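Local coordinates for oxidized polyvinyl alcohol hydrolase (Sphingopyxis, PDB 3WLA), which hydrolyses beta-diketones such as 4,6-nonanedione, and cleaves oxidized polyvinyl alcohol in the second step of polyvinyl alcohol degradation, at residues P27-K32 with D134-E139; D116-D121 with K126-A131. All coordinates share one frame; numbering follows the deposited sequence.

Interaction 1. Residues P27-K32 with D134-E139; sequences PSDGKK and DVRFLE
A hairpin-to-helix contact at the edge of the alpha/beta-hydrolase sheet joins Ser-28 and Asp-29 to Arg-136 and Phe-137 of helix 133-145. Strands 21-28 and 31-38, the first an outermost strand of the sheet, are linked by a type I' turn from Ser-28 to Lys-31, closed by Ser-28 N to Lys-31 O (3.0 Å) and Lys-31 N to Ser-28 O (2.9 Å). Asp-29 and Gly-30 both take the positive phi that such a turn needs, a backbone region aspartate tolerates and glycine enters easily. Ser-28 is small enough to lie close against the helix: its OG sits 3.6 Å from CA of Phe-137, while the Phe-137 ring goes on to Arg-33 and Phe-35 of strand 31-38 and to Pro-85. The long reach of arginine suits the exposed side, where Arg-136 bends at chi3 (-59°). Its NH1 meets Asp-130 and its NH2 Asp-133; with Asp-29, three carboxylates probably fix the guanidinium's rotation, and its charge would offset the closeness of Asp-29 to Asp-133. In the salt bridge Arg-136 NE donates to Asp-29 OD2 at 2.8 Å, nearly straight (170°); OD2 lies in the guanidinium plane and is met on the syn side of a carboxylate turned 72° from it.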
ATOM      1  N   PRO A  27      20.182  -6.025  -5.325  1.00 35.15           N
ATOM      2  CA  PRO A  27      20.057  -5.640  -6.724  1.00 33.92           C
ATOM      3  C   PRO A  27      18.684  -5.831  -7.305  1.00 33.76           C
ATOM      4  O   PRO A  27      18.110  -6.920  -7.226  1.00 33.12           O
ATOM      5  CB  PRO A  27      21.108  -6.516  -7.418  1.00 35.82           C
ATOM      6  CG  PRO A  27      21.168  -7.738  -6.569  1.00 34.55           C
ATOM      7  CD  PRO A  27      21.134  -7.156  -5.170  1.00 35.38           C
ATOM      8  N   SER A  28      18.155  -4.780  -7.927  1.00 33.14           N
ATOM      9  CA  SER A  28      16.820  -4.911  -8.488  1.00 32.82           C
ATOM     10  C   SER A  28      16.622  -3.919  -9.627  1.00 33.41           C
ATOM     11  O   SER A  28      16.665  -2.716  -9.424  1.00 33.14           O
ATOM     12  CB  SER A  28      15.766  -4.723  -7.360  1.00 32.53           C
ATOM     13  OG  SER A  28      14.464  -5.107  -7.795  1.00 29.33           O
ATOM     14  N   ASP A  29      16.411  -4.450 -10.827  1.00 34.42           N
ATOM     15  CA  ASP A  29      16.244  -3.634 -12.028  1.00 36.12           C
ATOM     16  C   ASP A  29      17.437  -2.694 -12.169  1.00 36.32           C
ATOM     17  O   ASP A  29      17.300  -1.577 -12.653  1.00 36.08           O
ATOM     18  CB  ASP A  29      14.927  -2.829 -11.998  1.00 36.23           C
ATOM     19  CG  ASP A  29      13.772  -3.634 -12.516  1.00 36.34           C
ATOM     20  OD1 ASP A  29      13.844  -4.045 -13.685  1.00 38.47           O
ATOM     21  OD2 ASP A  29      12.801  -3.886 -11.786  1.00 37.17           O
ATOM     22  N   GLY A  30      18.594  -3.163 -11.704  1.00 34.82           N
ATOM     23  CA  GLY A  30      19.815  -2.400 -11.821  1.00 33.69           C
ATOM     24  C   GLY A  30      20.047  -1.353 -10.785  1.00 34.38           C
ATOM     25  O   GLY A  30      20.968  -0.544 -10.919  1.00 33.89           O
ATOM     26  N   LYS A  31      19.241  -1.338  -9.726  1.00 32.48           N
ATOM     27  CA  LYS A  31      19.469  -0.332  -8.700  1.00 30.34           C
ATOM     28  C   LYS A  31      19.900  -1.034  -7.419  1.00 29.97           C
ATOM     29  O   LYS A  31      19.704  -2.235  -7.281  1.00 31.00           O
ATOM     30  CB  LYS A  31      18.168   0.470  -8.459  1.00 31.24           C
ATOM     31  CG  LYS A  31      17.687   1.284  -9.682  1.00 31.08           C
ATOM     32  CD  LYS A  31      16.236   1.772  -9.518  1.00 30.77           C
ATOM     33  CE  LYS A  31      15.983   2.883 -10.516  1.00 30.07           C
ATOM     34  NZ  LYS A  31      14.592   2.949 -10.864  1.00 33.46           N
ATOM     35  N   LYS A  32      20.477  -0.286  -6.489  1.00 29.92           N
ATOM     36  CA  LYS A  32      20.859  -0.839  -5.200  1.00 30.88           C
ATOM     37  C   LYS A  32      19.738  -0.486  -4.200  1.00 29.82           C
ATOM     38  O   LYS A  32      19.559   0.672  -3.832  1.00 29.42           O
ATOM     39  CB  LYS A  32      22.204  -0.260  -4.755  1.00 34.14           C
ATOM     40  CG  LYS A  32      23.404  -0.795  -5.636  1.00 37.91           C
ATOM     41  CD  LYS A  32      24.748  -0.227  -5.184  1.00 40.27           C
ATOM     42  CE  LYS A  32      25.842  -0.444  -6.246  1.00 44.98           C
ATOM     43  NZ  LYS A  32      26.977   0.575  -6.163  1.00 44.81           N
ATOM     44  N   ASP A 134       9.387  -0.363  -8.533  1.00 27.31           N
ATOM     45  CA  ASP A 134       9.042  -0.628  -7.140  1.00 27.15           C
ATOM     46  C   ASP A 134       8.142  -1.839  -6.980  1.00 25.29           C
ATOM     47  O   ASP A 134       8.288  -2.623  -6.039  1.00 25.31           O
ATOM     48  CB  ASP A 134       8.425   0.609  -6.481  1.00 26.33           C
ATOM     49  CG  ASP A 134       9.470   1.644  -6.125  1.00 27.68           C
ATOM     50  OD1 ASP A 134      10.629   1.257  -5.869  1.00 26.37           O
ATOM     51  OD2 ASP A 134       9.146   2.850  -6.072  1.00 28.25           O
ATOM     52  N   VAL A 135       7.203  -2.026  -7.886  1.00 25.69           N
ATOM     53  CA  VAL A 135       6.371  -3.212  -7.739  1.00 24.63           C
ATOM     54  C   VAL A 135       7.248  -4.482  -7.796  1.00 26.38           C
ATOM     55  O   VAL A 135       7.016  -5.432  -7.060  1.00 25.63           O
ATOM     56  CB  VAL A 135       5.295  -3.305  -8.847  1.00 24.58           C
ATOM     57  CG1 VAL A 135       4.611  -4.696  -8.797  1.00 25.53           C
ATOM     58  CG2 VAL A 135       4.223  -2.218  -8.659  1.00 22.63           C
ATOM     59  N   ARG A 136       8.277  -4.476  -8.653  1.00 26.99           N
ATOM     60  CA  ARG A 136       9.133  -5.652  -8.815  1.00 27.67           C
ATOM     61  C   ARG A 136      10.061  -5.852  -7.629  1.00 26.52           C
ATOM     62  O   ARG A 136      10.322  -6.984  -7.212  1.00 26.91           O
ATOM     63  CB  ARG A 136       9.927  -5.554 -10.124  1.00 26.67           C
ATOM     64  CG  ARG A 136       9.051  -5.936 -11.354  1.00 26.95           C
ATOM     65  CD  ARG A 136       9.789  -5.801 -12.685  1.00 29.08           C
ATOM     66  NE  ARG A 136      10.287  -4.453 -12.977  1.00 29.55           N
ATOM     67  CZ  ARG A 136       9.671  -3.602 -13.799  1.00 28.71           C
ATOM     68  NH1 ARG A 136       8.521  -3.944 -14.410  1.00 28.40           N
ATOM     69  NH2 ARG A 136      10.217  -2.414 -14.024  1.00 30.69           N
ATOM     70  N   PHE A 137      10.556  -4.744  -7.103  1.00 25.20           N
ATOM     71  CA  PHE A 137      11.419  -4.788  -5.945  1.00 26.38           C
ATOM     72  C   PHE A 137      10.702  -5.419  -4.752  1.00 26.42           C
ATOM     73  O   PHE A 137      11.240  -6.374  -4.110  1.00 27.40           O
ATOM     74  CB  PHE A 137      11.874  -3.389  -5.562  1.00 25.71           C
ATOM     75  CG  PHE A 137      12.579  -3.341  -4.230  1.00 26.88           C
ATOM     76  CD1 PHE A 137      13.623  -4.241  -3.953  1.00 26.80           C
ATOM     77  CD2 PHE A 137      12.224  -2.391  -3.248  1.00 27.07           C
ATOM     78  CE1 PHE A 137      14.314  -4.211  -2.732  1.00 24.42           C
ATOM     79  CE2 PHE A 137      12.916  -2.351  -2.017  1.00 27.69           C
ATOM     80  CZ  PHE A 137      13.962  -3.267  -1.763  1.00 26.13           C
ATOM     81  N   LEU A 138       9.506  -4.892  -4.431  1.00 24.74           N
ATOM     82  CA  LEU A 138       8.762  -5.402  -3.303  1.00 24.81           C
ATOM     83  C   LEU A 138       8.600  -6.921  -3.418  1.00 24.98           C
ATOM     84  O   LEU A 138       8.823  -7.627  -2.446  1.00 26.64           O
ATOM     85  CB  LEU A 138       7.371  -4.707  -3.199  1.00 21.87           C
ATOM     86  CG  LEU A 138       7.531  -3.186  -2.986  1.00 21.66           C
ATOM     87  CD1 LEU A 138       6.216  -2.549  -3.231  1.00 23.38           C
ATOM     88  CD2 LEU A 138       8.165  -2.816  -1.613  1.00 19.59           C
ATOM     89  N   GLU A 139       8.237  -7.439  -4.591  1.00 25.87           N
ATOM     90  CA  GLU A 139       8.076  -8.900  -4.676  1.00 27.74           C
ATOM     91  C   GLU A 139       9.401  -9.672  -4.483  1.00 28.63           C
ATOM     92  O   GLU A 139       9.449 -10.673  -3.763  1.00 29.25           O
ATOM     93  CB  GLU A 139       7.462  -9.297  -6.014  1.00 29.74           C
ATOM     94  CG  GLU A 139       7.308 -10.818  -6.175  1.00 31.91           C
ATOM     95  CD  GLU A 139       6.785 -11.212  -7.524  1.00 35.21           C
ATOM     96  OE1 GLU A 139       6.042 -10.419  -8.167  1.00 33.89           O
ATOM     97  OE2 GLU A 139       7.113 -12.341  -7.946  1.00 37.85           O
TER

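Interaction 2. Residues D116-D121 with K126-A131; sequences DGRAPD and KYKTDA
The long excursion between strand 81-85 and helix 133-145 folds back on itself here, bringing Arg-118 against Tyr-127 and Lys-128. The two backbones come closest at Arg-118 and Tyr-127, where the CB atoms meet at 3.6 Å. From there the two side chains part. CG of Arg-118 lies between the backbone N and the carbonyl carbon (chi1 66°), and the extended chain beyond it crosses that of Lys-128 at a slant; the Tyr-127 ring leads away to stack with Trp-109, with CG of Lys-126 over the centre of one face. In an alpha/beta hydrolase the core sheet is regular and such connections carry much of the variation; in this one, residues 126-131 turn tightly, with Asp-130 N bonded to Lys-126 O. Lysine and arginine suit the place because both have long methylene stems, and the flat guanidinium can take a CH2 group over its face. CG of Lys-128 sits 3.6 Å from CD of Arg-118, and its CE lies over one guanidinium face, toward the rim, 3.6 Å from NH1. NZ of Lys-128 comes to 4.6 Å from Arg-118 NH1, near but not touching, and the like charges would probably repel weakly. Arg-118 NH2 donates to the carbonyl oxygen of Gly-196, which probably helps to fix the buried guanidinium.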
ATOM      1  N   ASP A 116       4.513   4.886  -7.777  1.00 23.50           N
ATOM      2  CA  ASP A 116       3.137   4.472  -7.567  1.00 23.44           C
ATOM      3  C   ASP A 116       2.060   4.850  -8.558  1.00 23.28           C
ATOM      4  O   ASP A 116       0.924   4.493  -8.363  1.00 23.89           O
ATOM      5  CB  ASP A 116       2.677   4.890  -6.161  1.00 21.77           C
ATOM      6  CG  ASP A 116       2.787   6.406  -5.924  1.00 23.20           C
ATOM      7  OD1 ASP A 116       2.656   7.195  -6.904  1.00 22.76           O
ATOM      8  OD2 ASP A 116       2.991   6.809  -4.746  1.00 21.61           O
ATOM      9  N   GLY A 117       2.400   5.547  -9.632  1.00 25.30           N
ATOM     10  CA  GLY A 117       1.351   5.925 -10.568  1.00 24.54           C
ATOM     11  C   GLY A 117       1.949   6.643 -11.758  1.00 24.97           C
ATOM     12  O   GLY A 117       2.732   7.594 -11.613  1.00 23.67           O
ATOM     13  N   ARG A 118       1.582   6.203 -12.953  1.00 24.79           N
ATOM     14  CA  ARG A 118       2.149   6.826 -14.142  1.00 25.36           C
ATOM     15  C   ARG A 118       1.881   8.355 -14.170  1.00 25.12           C
ATOM     16  O   ARG A 118       0.842   8.816 -13.711  1.00 24.94           O
ATOM     17  CB  ARG A 118       1.521   6.189 -15.408  1.00 25.23           C
ATOM     18  CG  ARG A 118       0.021   6.484 -15.534  1.00 25.30           C
ATOM     19  CD  ARG A 118      -0.548   5.819 -16.844  1.00 25.24           C
ATOM     20  NE  ARG A 118      -2.003   5.801 -16.846  1.00 24.01           N
ATOM     21  CZ  ARG A 118      -2.773   6.701 -17.491  1.00 28.24           C
ATOM     22  NH1 ARG A 118      -2.191   7.666 -18.208  1.00 27.47           N
ATOM     23  NH2 ARG A 118      -4.115   6.694 -17.377  1.00 26.99           N
ATOM     24  N   ALA A 119       2.813   9.104 -14.715  1.00 26.74           N
ATOM     25  CA  ALA A 119       2.650  10.545 -14.857  1.00 30.24           C
ATOM     26  C   ALA A 119       1.463  10.770 -15.831  1.00 32.18           C
ATOM     27  O   ALA A 119       1.206   9.962 -16.738  1.00 31.75           O
ATOM     28  CB  ALA A 119       3.900  11.138 -15.412  1.00 30.32           C
ATOM     29  N   PRO A 120       0.710  11.856 -15.636  1.00 33.58           N
ATOM     30  CA  PRO A 120      -0.433  12.118 -16.520  1.00 34.49           C
ATOM     31  C   PRO A 120      -0.071  12.421 -17.978  1.00 36.50           C
ATOM     32  O   PRO A 120      -0.903  12.302 -18.864  1.00 40.62           O
ATOM     33  CB  PRO A 120      -1.156  13.280 -15.824  1.00 34.61           C
ATOM     34  CG  PRO A 120       0.022  14.055 -15.164  1.00 33.16           C
ATOM     35  CD  PRO A 120       0.926  12.935 -14.648  1.00 32.40           C
ATOM     36  N   ASP A 121       1.169  12.760 -18.244  1.00 36.35           N
ATOM     37  CA  ASP A 121       1.580  13.064 -19.597  1.00 37.37           C
ATOM     38  C   ASP A 121       2.238  11.877 -20.309  1.00 37.65           C
ATOM     39  O   ASP A 121       2.435  10.812 -19.715  1.00 37.85           O
ATOM     40  CB  ASP A 121       2.551  14.206 -19.547  1.00 39.17           C
ATOM     41  CG  ASP A 121       3.724  13.903 -18.662  1.00 41.19           C
ATOM     42  OD1 ASP A 121       4.814  13.682 -19.184  1.00 41.93           O
ATOM     43  OD2 ASP A 121       3.550  13.885 -17.438  1.00 43.34           O
ATOM     44  N   LYS A 126       4.409   4.467 -20.807  1.00 30.63           N
ATOM     45  CA  LYS A 126       4.919   3.099 -20.665  1.00 32.28           C
ATOM     46  C   LYS A 126       4.371   2.429 -19.395  1.00 32.42           C
ATOM     47  O   LYS A 126       4.281   1.186 -19.314  1.00 33.26           O
ATOM     48  CB  LYS A 126       6.437   3.096 -20.607  1.00 33.93           C
ATOM     49  CG  LYS A 126       6.989   3.806 -19.406  1.00 38.57           C
ATOM     50  CD  LYS A 126       8.487   3.695 -19.382  1.00 40.35           C
ATOM     51  CE  LYS A 126       9.104   4.651 -20.378  1.00 44.71           C
ATOM     52  NZ  LYS A 126       8.762   6.093 -20.049  1.00 48.36           N
ATOM     53  N   TYR A 127       3.959   3.239 -18.420  1.00 29.17           N
ATOM     54  CA  TYR A 127       3.513   2.675 -17.160  1.00 28.39           C
ATOM     55  C   TYR A 127       2.079   2.339 -17.117  1.00 29.14           C
ATOM     56  O   TYR A 127       1.578   1.929 -16.071  1.00 29.67           O
ATOM     57  CB  TYR A 127       3.928   3.558 -15.990  1.00 25.52           C
ATOM     58  CG  TYR A 127       5.429   3.636 -15.920  1.00 22.20           C
ATOM     59  CD1 TYR A 127       6.201   2.467 -15.959  1.00 25.95           C
ATOM     60  CD2 TYR A 127       6.081   4.840 -15.798  1.00 24.72           C
ATOM     61  CE1 TYR A 127       7.574   2.498 -15.872  1.00 24.25           C
ATOM     62  CE2 TYR A 127       7.505   4.887 -15.704  1.00 24.78           C
ATOM     63  CZ  TYR A 127       8.218   3.696 -15.738  1.00 26.22           C
ATOM     64  OH  TYR A 127       9.576   3.692 -15.557  1.00 30.17           O
ATOM     65  N   LYS A 128       1.420   2.486 -18.278  1.00 29.60           N
ATOM     66  CA  LYS A 128       0.040   2.066 -18.417  1.00 30.82           C
ATOM     67  C   LYS A 128       0.051   0.512 -18.342  1.00 29.73           C
ATOM     68  O   LYS A 128      -0.952  -0.096 -17.947  1.00 29.85           O
ATOM     69  CB  LYS A 128      -0.519   2.493 -19.788  1.00 32.21           C
ATOM     70  CG  LYS A 128      -1.177   3.852 -19.792  1.00 32.32           C
ATOM     71  CD  LYS A 128      -1.412   4.352 -21.202  1.00 34.11           C
ATOM     72  CE  LYS A 128      -2.266   5.621 -21.167  1.00 36.33           C
ATOM     73  NZ  LYS A 128      -2.683   6.121 -22.541  1.00 38.54           N
ATOM     74  N   THR A 129       1.179  -0.110 -18.717  1.00 29.78           N
ATOM     75  CA  THR A 129       1.284  -1.587 -18.727  1.00 32.12           C
ATOM     76  C   THR A 129       2.450  -2.187 -17.918  1.00 34.16           C
ATOM     77  O   THR A 129       2.362  -3.331 -17.454  1.00 36.10           O
ATOM     78  CB  THR A 129       1.383  -2.138 -20.188  1.00 32.62           C
ATOM     79  OG1 THR A 129       2.513  -1.547 -20.864  1.00 33.59           O
ATOM     80  CG2 THR A 129       0.101  -1.815 -20.964  1.00 32.14           C
ATOM     81  N   ASP A 130       3.525  -1.414 -17.762  1.00 34.51           N
ATOM     82  CA  ASP A 130       4.734  -1.796 -17.016  1.00 33.27           C
ATOM     83  C   ASP A 130       4.446  -1.453 -15.549  1.00 32.83           C
ATOM     84  O   ASP A 130       4.111  -0.304 -15.237  1.00 31.86           O
ATOM     85  CB  ASP A 130       5.924  -0.959 -17.511  1.00 36.35           C
ATOM     86  CG  ASP A 130       7.263  -1.391 -16.897  1.00 37.71           C
ATOM     87  OD1 ASP A 130       7.269  -1.916 -15.764  1.00 37.49           O
ATOM     88  OD2 ASP A 130       8.321  -1.181 -17.527  1.00 39.26           O
ATOM     89  N   ALA A 131       4.539  -2.451 -14.675  1.00 29.69           N
ATOM     90  CA  ALA A 131       4.275  -2.280 -13.245  1.00 29.36           C
ATOM     91  C   ALA A 131       5.244  -1.266 -12.584  1.00 28.07           C
ATOM     92  O   ALA A 131       4.911  -0.573 -11.608  1.00 27.45           O
ATOM     93  CB  ALA A 131       4.382  -3.664 -12.520  1.00 30.70           C
TER

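In the fold
From the N terminus the chain enters the sheet through strands 21-28 and 31-38, whose turn forms the first half of interaction 1. It then passes strands 47-53 and 81-85 and a long irregular connection before helix 133-145 returns to that turn, closing a loop of 101 intervening residues. Interaction 2 closes a far smaller loop, with only four residues between its segments, wholly within the larger one; the two therefore nest and do not cross. Their centres are about 16 Å apart, yet they meet at Asp-130, near the end of the connection, and Arg-136. Thus the sheet edge, the helix and the loop leading into it are tied together.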